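Local coordinates for protein putative 4-Hydroxy-2-oxoglutarate aldolase / 2-dehydro-3-deoxyphosphogluconate aldolase (Yersinia enterocolitica, PDB 3LM7) that is a putative aldolase of the KDGP aldolase family with a TIM-barrel type fold, at residues R28-A33 against E235-L240. Numbering follows the deposited sequence.
Sequences RAIYQA and EDVKTL
Ala33, in the last turn of helix 24-33, faces Val237 and Lys238 near the start of helix 234-247, the two short segments running nearly parallel at a crossing angle of -24° with their axes 8.6 Å apart at closest approach. The backbones come nearest where the CA atoms of Ala33 and Lys238 lie 5.3 Å from each other, a spacing that the small methyl of Ala33 permits. Val237 takes part in both apolar side-chain contacts, with Ala33 its main partner. Its CG1 branch stands anti to the backbone N (chi1 168°) and reaches across to the first helix. There Val237 CG1 meets Ala33 CB at 4.0 Å and the carbonyl O of Ile30 at 3.8 Å. The valine methyl thus packs against both a side chain and the backbone one turn earlier. The other branch, Val237 CG2, lies beside the backbone N and approaches the CG2 methyl of Ile30 at 4.4 Å, a looser apolar contact. Lys238 lies at the margin, its CA 4.1 Å from Ala33 O, while its NZ continues along its own helix to a salt bridge with Asp242. No hydrogen bond joins the segments, so the contact is van der Waals packing of modest extent, burying 177 Å² in all. In this TIM-barrel type fold it brings the C-terminal helix alongside the helix that follows the first strand of the parallel sheet; on the side facing the sheet, Ile30 touches Val19 of strand 17-20 and Val38 and Val40 of strand 38-43, and both Ile30 and Val237 touch Thr232 of strand 231-232.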
loop_
_atom_site.group_PDB
_atom_site.type_symbol
_atom_site.label_atom_id
_atom_site.label_comp_id
_atom_site.label_asym_id
_atom_site.label_seq_id
_atom_site.Cartn_x
_atom_site.Cartn_y
_atom_site.Cartn_z
ATOM N N ARG A 28 16.919 -19.975 -12.009
ATOM C CA ARG A 28 15.687 -20.798 -12.167
ATOM C C ARG A 28 15.276 -21.486 -10.860
ATOM O O ARG A 28 14.082 -21.494 -10.485
ATOM C CB ARG A 28 15.901 -21.813 -13.316
ATOM C CG ARG A 28 14.657 -22.517 -13.871
ATOM C CD ARG A 28 15.148 -23.555 -14.942
ATOM N NE ARG A 28 16.561 -23.261 -15.248
ATOM C CZ ARG A 28 17.067 -23.039 -16.458
ATOM N NH1 ARG A 28 16.294 -23.124 -17.545
ATOM N NH2 ARG A 28 18.364 -22.762 -16.575
ATOM N N ALA A 29 16.256 -22.078 -10.174
ATOM C CA ALA A 29 16.002 -22.842 -8.935
ATOM C C ALA A 29 15.470 -21.890 -7.864
ATOM O O ALA A 29 14.588 -22.264 -7.061
ATOM C CB ALA A 29 17.321 -23.456 -8.477
ATOM N N ILE A 30 16.076 -20.685 -7.794
ATOM C CA ILE A 30 15.661 -19.661 -6.794
ATOM C C ILE A 30 14.225 -19.257 -7.049
ATOM O O ILE A 30 13.426 -19.170 -6.136
ATOM C CB ILE A 30 16.553 -18.357 -6.936
ATOM C CG1 ILE A 30 17.989 -18.630 -6.476
ATOM C CG2 ILE A 30 15.860 -17.184 -6.273
ATOM C CD1 ILE A 30 19.018 -17.577 -6.888
ATOM N N TYR A 31 13.913 -18.962 -8.315
ATOM C CA TYR A 31 12.578 -18.507 -8.707
ATOM C C TYR A 31 11.522 -19.571 -8.394
ATOM O O TYR A 31 10.439 -19.274 -7.860
ATOM C CB TYR A 31 12.585 -18.161 -10.224
ATOM C CG TYR A 31 11.339 -17.496 -10.688
ATOM C CD1 TYR A 31 11.007 -16.183 -10.265
ATOM C CD2 TYR A 31 10.502 -18.133 -11.587
ATOM C CE1 TYR A 31 9.847 -15.541 -10.752
ATOM C CE2 TYR A 31 9.371 -17.514 -12.071
ATOM C CZ TYR A 31 9.029 -16.231 -11.649
ATOM O OH TYR A 31 7.855 -15.692 -12.142
ATOM N N GLN A 32 11.876 -20.833 -8.661
ATOM C CA GLN A 32 11.020 -21.908 -8.276
ATOM C C GLN A 32 10.807 -21.945 -6.776
ATOM O O GLN A 32 9.679 -22.054 -6.317
ATOM C CB GLN A 32 11.626 -23.277 -8.704
ATOM C CG GLN A 32 10.668 -24.442 -8.325
ATOM C CD GLN A 32 11.096 -25.764 -8.887
ATOM O OE1 GLN A 32 12.268 -26.154 -8.788
ATOM N NE2 GLN A 32 10.146 -26.486 -9.447
ATOM N N ALA A 33 11.890 -21.903 -6.021
ATOM C CA ALA A 33 11.835 -22.112 -4.555
ATOM C C ALA A 33 11.048 -20.990 -3.882
ATOM O O ALA A 33 10.325 -21.183 -2.886
ATOM C CB ALA A 33 13.216 -22.228 -3.997
ATOM N N GLU A 235 17.228 -24.053 -0.894
ATOM C CA GLU A 235 16.497 -24.406 0.337
ATOM C C GLU A 235 16.424 -23.218 1.383
ATOM O O GLU A 235 15.454 -23.111 2.190
ATOM C CB GLU A 235 17.079 -25.671 0.982
ATOM C CG GLU A 235 18.569 -25.570 1.455
ATOM C CD GLU A 235 19.651 -25.787 0.340
ATOM O OE1 GLU A 235 19.383 -25.622 -0.908
ATOM O OE2 GLU A 235 20.830 -26.070 0.742
ATOM N N ASP A 236 17.433 -22.342 1.331
ATOM C CA ASP A 236 17.418 -21.112 2.158
ATOM C C ASP A 236 16.315 -20.140 1.646
ATOM O O ASP A 236 15.703 -19.410 2.401
ATOM C CB ASP A 236 18.793 -20.432 2.172
ATOM C CG ASP A 236 19.847 -21.198 3.013
ATOM O OD1 ASP A 236 19.523 -22.279 3.547
ATOM O OD2 ASP A 236 20.993 -20.713 3.093
ATOM N N VAL A 237 16.096 -20.129 0.344
ATOM C CA VAL A 237 15.047 -19.305 -0.215
ATOM C C VAL A 237 13.697 -19.869 0.226
ATOM O O VAL A 237 12.765 -19.132 0.596
ATOM C CB VAL A 237 15.207 -19.247 -1.784
ATOM C CG1 VAL A 237 13.996 -18.658 -2.446
ATOM C CG2 VAL A 237 16.437 -18.464 -2.148
ATOM N N LYS A 238 13.546 -21.189 0.184
ATOM C CA LYS A 238 12.265 -21.768 0.722
ATOM C C LYS A 238 12.019 -21.398 2.212
ATOM O O LYS A 238 10.864 -21.113 2.600
ATOM C CB LYS A 238 12.240 -23.280 0.485
ATOM C CG LYS A 238 10.857 -23.851 0.474
ATOM C CD LYS A 238 10.552 -24.412 1.782
ATOM C CE LYS A 238 9.249 -25.246 1.703
ATOM N NZ LYS A 238 9.042 -25.768 3.106
ATOM N N THR A 239 13.072 -21.431 3.043
ATOM C CA THR A 239 12.949 -21.126 4.468
ATOM C C THR A 239 12.481 -19.645 4.603
ATOM O O THR A 239 11.618 -19.294 5.435
ATOM C CB THR A 239 14.332 -21.301 5.198
ATOM O OG1 THR A 239 14.719 -22.676 5.131
ATOM C CG2 THR A 239 14.280 -20.886 6.652
ATOM N N LEU A 240 13.068 -18.775 3.781
ATOM C CA LEU A 240 12.605 -17.365 3.739
ATOM C C LEU A 240 11.153 -17.216 3.321
ATOM O O LEU A 240 10.359 -16.550 4.005
ATOM C CB LEU A 240 13.504 -16.534 2.807
ATOM C CG LEU A 240 14.920 -16.420 3.355
ATOM C CD1 LEU A 240 15.921 -15.921 2.215
ATOM C CD2 LEU A 240 15.061 -15.563 4.646
#